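Local coordinates for cell surface protein (Faecalibacterium prausnitzii A2-165, PDB 4GT6), which is of unknown function but, as an extracellular leucine-rich repeat segment of a larger cell surface protein, probably binds other proteins, at residues 7-12 / 16-21; 39-42 / 47-50. One frame throughout, in Å; residues are numbered along the deposited sequence. Where two conformers were deposited one is given.

Contact 1: residues 7-12 / 16-21. With EDO (1,2-ethanediol), chain C; EDO (1,2-ethanediol), chain Q.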
loop_
_atom_site.group_PDB
_atom_site.type_symbol
_atom_site.label_atom_id
_atom_site.label_comp_id
_atom_site.label_asym_id
_atom_site.label_seq_id
_atom_site.Cartn_x
_atom_site.Cartn_y
_atom_site.Cartn_z
HETATM N N MSE A 7 20.136 25.862 18.593
HETATM C CA MSE A 7 20.124 27.312 18.342
HETATM C C MSE A 7 20.105 27.595 16.836
HETATM O O MSE A 7 21.006 27.163 16.107
HETATM C CB MSE A 7 21.333 27.997 19.019
HETATM C CG MSE A 7 21.545 29.470 18.616
HETATM SE SE MSE A 7 20.177 30.720 19.262
HETATM C CE MSE A 7 20.754 32.331 18.305
ATOM N N ALA A 8 19.072 28.327 16.389
ATOM C CA ALA A 8 18.851 28.688 14.989
ATOM C C ALA A 8 19.200 30.142 14.692
ATOM O O ALA A 8 18.939 31.035 15.497
ATOM C CB ALA A 8 17.403 28.415 14.601
ATOM N N TYR A 9 19.742 30.372 13.499
ATOM C CA TYR A 9 20.150 31.675 12.979
ATOM C C TYR A 9 19.302 32.029 11.773
ATOM O O TYR A 9 18.647 31.144 11.233
ATOM C CB TYR A 9 21.640 31.639 12.599
ATOM C CG TYR A 9 22.508 31.103 13.713
ATOM C CD1 TYR A 9 22.804 31.882 14.831
ATOM C CD2 TYR A 9 22.981 29.797 13.685
ATOM C CE1 TYR A 9 23.598 31.388 15.866
ATOM C CE2 TYR A 9 23.764 29.289 14.720
ATOM C CZ TYR A 9 24.082 30.093 15.800
ATOM O OH TYR A 9 24.836 29.579 16.828
ATOM N N THR A 10 19.332 33.297 11.337
ATOM C CA THR A 10 18.534 33.780 10.211
ATOM C C THR A 10 19.394 34.301 9.071
ATOM O O THR A 10 20.360 35.041 9.291
ATOM C CB THR A 10 17.575 34.906 10.704
ATOM O OG1 THR A 10 16.697 34.359 11.681
ATOM C CG2 THR A 10 16.736 35.526 9.585
ATOM N N ASP A 11 18.991 33.958 7.838
ATOM C CA ASP A 11 19.568 34.516 6.619
ATOM C C ASP A 11 18.392 34.718 5.636
ATOM O O ASP A 11 17.891 33.758 5.028
ATOM C CB ASP A 11 20.731 33.672 6.048
ATOM C CG ASP A 11 21.486 34.329 4.894
ATOM O OD1 ASP A 11 20.987 35.346 4.347
ATOM O OD2 ASP A 11 22.570 33.826 4.528
ATOM N N GLY A 12 17.929 35.971 5.544
ATOM C CA GLY A 12 16.763 36.317 4.744
ATOM C C GLY A 12 15.514 35.659 5.297
ATOM O O GLY A 12 15.266 35.694 6.506
ATOM N N PHE A 16 18.206 28.556 10.132
ATOM C CA PHE A 16 19.036 27.371 10.000
ATOM C C PHE A 16 19.836 27.113 11.253
ATOM O O PHE A 16 20.049 28.011 12.082
ATOM C CB PHE A 16 19.993 27.520 8.784
ATOM C CG PHE A 16 20.963 28.682 8.896
ATOM C CD1 PHE A 16 20.591 29.965 8.490
ATOM C CD2 PHE A 16 22.235 28.502 9.447
ATOM C CE1 PHE A 16 21.472 31.048 8.635
ATOM C CE2 PHE A 16 23.118 29.588 9.584
ATOM C CZ PHE A 16 22.743 30.844 9.144
ATOM N N ILE A 17 20.301 25.883 11.366
ATOM C CA ILE A 17 21.202 25.443 12.435
ATOM C C ILE A 17 22.522 25.009 11.764
ATOM O O ILE A 17 22.545 24.739 10.554
ATOM C CB ILE A 17 20.593 24.342 13.338
ATOM C CG1 ILE A 17 20.286 23.043 12.541
ATOM C CG2 ILE A 17 19.364 24.883 14.104
ATOM C CD1 ILE A 17 19.993 21.781 13.377
ATOM N N LEU A 18 23.596 24.939 12.553
ATOM C CA LEU A 18 24.914 24.554 12.056
ATOM C C LEU A 18 25.185 23.106 12.378
ATOM O O LEU A 18 24.944 22.651 13.500
ATOM C CB LEU A 18 26.002 25.486 12.642
ATOM C CG LEU A 18 25.732 26.999 12.485
ATOM C CD1 LEU A 18 26.797 27.839 13.209
ATOM C CD2 LEU A 18 25.629 27.415 11.008
ATOM N N ASN A 19 25.673 22.366 11.368
ATOM C CA ASN A 19 26.008 20.946 11.466
ATOM C C ASN A 19 27.480 20.757 11.856
ATOM O O ASN A 19 28.291 21.670 11.653
ATOM C CB ASN A 19 25.714 20.277 10.134
ATOM C CG ASN A 19 24.258 20.431 9.744
ATOM O OD1 ASN A 19 23.373 20.435 10.595
ATOM N ND2 ASN A 19 23.995 20.610 8.468
ATOM N N ALA A 20 27.816 19.568 12.392
ATOM C CA ALA A 20 29.171 19.208 12.831
ATOM C C ALA A 20 30.203 19.241 11.676
ATOM O O ALA A 20 31.397 19.363 11.953
ATOM C CB ALA A 20 29.158 17.818 13.459
ATOM N N ASP A 21 29.758 19.093 10.405
ATOM C CA ASP A 21 30.675 19.082 9.248
ATOM C C ASP A 21 30.747 20.467 8.572
ATOM O O ASP A 21 31.152 20.559 7.414
ATOM C CB ASP A 21 30.243 18.004 8.231
ATOM C CG ASP A 21 28.920 18.282 7.545
ATOM O OD1 ASP A 21 28.188 19.187 8.005
ATOM O OD2 ASP A 21 28.604 17.578 6.551
HETATM C C1 EDO C . 16.175 32.800 14.693
HETATM O O1 EDO C . 17.161 33.727 14.268
HETATM C C2 EDO C . 15.360 33.411 15.855
HETATM O O2 EDO C . 14.395 32.470 16.303
HETATM C C1 EDO Q . 23.724 37.766 6.270
HETATM O O1 EDO Q . 22.373 37.997 5.909
HETATM C C2 EDO Q . 23.782 37.223 7.717
HETATM O O2 EDO Q . 23.062 36.003 7.788
HETATM O O HOH W 1 23.280 25.717 15.417
#

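Contact 2: residues 39-42 / 47-50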
loop_
_atom_site.group_PDB
_atom_site.type_symbol
_atom_site.label_atom_id
_atom_site.label_comp_id
_atom_site.label_asym_id
_atom_site.label_seq_id
_atom_site.Cartn_x
_atom_site.Cartn_y
_atom_site.Cartn_z
ATOM N N PRO A 39 18.164 28.120 -0.509
ATOM C CA PRO A 39 19.510 28.690 -0.703
ATOM C C PRO A 39 20.600 27.608 -0.706
ATOM O O PRO A 39 20.461 26.608 -0.012
ATOM C CB PRO A 39 19.668 29.638 0.497
ATOM C CG PRO A 39 18.779 29.063 1.553
ATOM C CD PRO A 39 17.581 28.533 0.790
ATOM N N ALA A 40 21.617 27.776 -1.555
ATOM C CA ALA A 40 22.768 26.864 -1.643
ATOM C C ALA A 40 23.739 27.129 -0.491
ATOM O O ALA A 40 24.524 26.251 -0.101
ATOM C CB ALA A 40 23.477 27.040 -2.975
ATOM N N GLN A 41 23.729 28.363 0.003
ATOM C CA GLN A 41 24.609 28.784 1.091
ATOM C C GLN A 41 23.915 29.808 1.994
ATOM O O GLN A 41 23.049 30.563 1.536
ATOM C CB GLN A 41 25.950 29.353 0.554
ATOM C CG GLN A 41 25.850 30.620 -0.296
ATOM C CD GLN A 41 27.199 31.222 -0.654
ATOM O OE1 GLN A 41 28.163 30.526 -1.021
ATOM N NE2 GLN A 41 27.293 32.543 -0.555
ATOM N N VAL A 42 24.284 29.792 3.282
ATOM C CA VAL A 42 23.816 30.742 4.296
ATOM C C VAL A 42 25.051 31.301 5.003
ATOM O O VAL A 42 26.093 30.633 5.069
ATOM C CB VAL A 42 22.777 30.163 5.298
ATOM C CG1 VAL A 42 21.441 29.857 4.605
ATOM C CG2 VAL A 42 23.318 28.930 6.025
ATOM N N TYR A 47 31.599 33.147 8.688
ATOM C CA TYR A 47 31.607 31.992 7.787
ATOM C C TYR A 47 30.368 31.820 6.925
ATOM O O TYR A 47 29.263 32.215 7.287
ATOM C CB TYR A 47 31.830 30.675 8.577
ATOM C CG TYR A 47 33.079 30.681 9.443
ATOM C CD1 TYR A 47 34.333 30.424 8.896
ATOM C CD2 TYR A 47 32.999 30.910 10.814
ATOM C CE1 TYR A 47 35.488 30.436 9.692
ATOM C CE2 TYR A 47 34.146 30.935 11.617
ATOM C CZ TYR A 47 35.387 30.689 11.054
ATOM O OH TYR A 47 36.510 30.710 11.857
ATOM N N ILE A 48 30.593 31.188 5.779
ATOM C CA ILE A 48 29.582 30.781 4.794
ATOM C C ILE A 48 29.399 29.269 4.950
ATOM O O ILE A 48 30.378 28.529 5.026
ATOM C CB ILE A 48 30.041 31.198 3.362
ATOM C CG1 ILE A 48 30.039 32.748 3.234
ATOM C CG2 ILE A 48 29.158 30.551 2.279
ATOM C CD1 ILE A 48 30.760 33.329 1.989
ATOM N N TYR A 49 28.145 28.823 5.006
ATOM C CA TYR A 49 27.806 27.428 5.175
ATOM C C TYR A 49 27.039 26.921 3.992
ATOM O O TYR A 49 25.956 27.423 3.742
ATOM C CB TYR A 49 26.946 27.220 6.448
ATOM C CG TYR A 49 27.673 27.595 7.716
ATOM C CD1 TYR A 49 27.718 28.919 8.154
ATOM C CD2 TYR A 49 28.327 26.632 8.474
ATOM C CE1 TYR A 49 28.436 29.278 9.295
ATOM C CE2 TYR A 49 29.050 26.977 9.615
ATOM C CZ TYR A 49 29.072 28.302 10.040
ATOM O OH TYR A 49 29.782 28.644 11.163
ATOM N N PRO A 50 27.499 25.872 3.293
ATOM C CA PRO A 50 26.619 25.244 2.280
ATOM C C PRO A 50 25.410 24.608 2.968
ATOM O O PRO A 50 25.539 24.094 4.087
ATOM C CB PRO A 50 27.514 24.143 1.659
ATOM C CG PRO A 50 28.903 24.479 2.099
ATOM C CD PRO A 50 28.752 25.113 3.450
#

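Contact 1: residues 7-12 / 16-21
Phe-16 O is gripped by two donors of unequal strength, from Tyr-9 and Ala-8. Tyr-9 N gives the stronger bond, 2.8 Å from Phe-16 O, nearly straight at 170° and lying in the carbonyl plane, while the CA-H of Ala-8 adds a CA-H...O contact. The return bond, from Phe-16 N to Tyr-9 O, is equally short at 2.8 Å but more bent, 149° at the hydrogen; together the two bonds define Tyr-9 and Phe-16 as an antiparallel hydrogen-bonded pair. Beyond this pair a water takes over: it donates to Met-7 O and accepts from Leu-18 N.

The side chains of the pair lie on one face of the sheet. With chi1 at 62°, CG of Phe-16 sits between its own N and carbonyl carbon; this brings one ring face against Tyr-9 CB, 3.7 Å from Phe-16 CZ, a CH-pi contact. CE1 of the same ring touches Asp-11 CB at 3.8 Å. An alanine in place of Phe-16 would probably leave Tyr-9 CB without its CH-pi face and open a gap beside Asp-11 CB. Further along, Tyr-9 CE2 meets Leu-18 CD1 at 3.7 Å, the two side chains crossing at about a right angle. Asp-11 OD2 accepts a hydrogen bond from Thr-43 N, so the hairpin combines a short backbone clasp and an aromatic and apolar face, where the Tyr-9 ring also stacks on His-44, with a polar tie to strand 41-44.

Contact 2: residues 39-42 / 47-50
Gln-41 lies across Ile-48, and its side chain can be followed atom by atom over a single methyl group, CG2 of Ile-48. CB stands 3.8 Å from that methyl and about as far from Tyr-49 O. CG, placed between the backbone N and the carbonyl carbon (chi1 63°), is a little more distant; with CG in that position, the extended chain carries the amide alongside Ile-48 CG2. CD approaches Ile-48 CG2 to 3.6 Å, and OE1 comes closest, 3.4 Å from the same methyl, while NE2 is the more distant amide atom. The tip therefore makes van der Waals contact with a methyl that has no polar hydrogen to offer. Ile-48 presents this branch because its CG2 is anti to the backbone N.

The backbones behind these side chains pair as antiparallel strands. Val-42 and Tyr-49 form the hydrogen-bonded pair: Tyr-49 N reaches Val-42 O at 2.7 Å, nearly straight at 171°, and Val-42 N reaches Tyr-49 O at 2.9 Å. Gln-41 and Pro-50 form the adjoining non-hydrogen-bonded pair, with CA atoms 4.2 Å apart. There CA-H...O contacts run both ways, from Gln-41 CA to Tyr-49 O and from Pro-50 CA to Ala-40 O. On the sheet face away from Gln-41, Val-42 CG2 meets Tyr-49 CB at 4.0 Å. The backbone atom Val-42 O lies at the edge of the Tyr-49 ring, in its plane.

Val-42 and Tyr-49 are buried against Ala-24 of strand 24-29, and Tyr-49 also touches His-44 of strand 41-44. A backbone bond between Pro-50 and Ala-24 joins strand 47-54 to strand 24-29, its parallel neighbour.

In the fold
Contact 1 and contact 2 are two beta hairpins in series along the chain near its N-terminal end, with strands 24-29 and 35-37 between them and centres about 9 Å apart. Both belong to one mixed sheet: strand 24-29 pairs antiparallel with strand 14-18 of contact 1 and parallel with strand 47-54 of contact 2. Side chains also meet directly, Phe-16 CD2 lying 3.6 Å from Val-42 CG2 and Leu-18 CD2 lying 3.7 Å from Tyr-49 CZ. The parallel series runs on from 47-54 through 77-78, 104-105 and 127-128. The hairpins thus continue the sheet of the leucine-rich repeats at its N-terminal end, consistent with a cap on the solenoid.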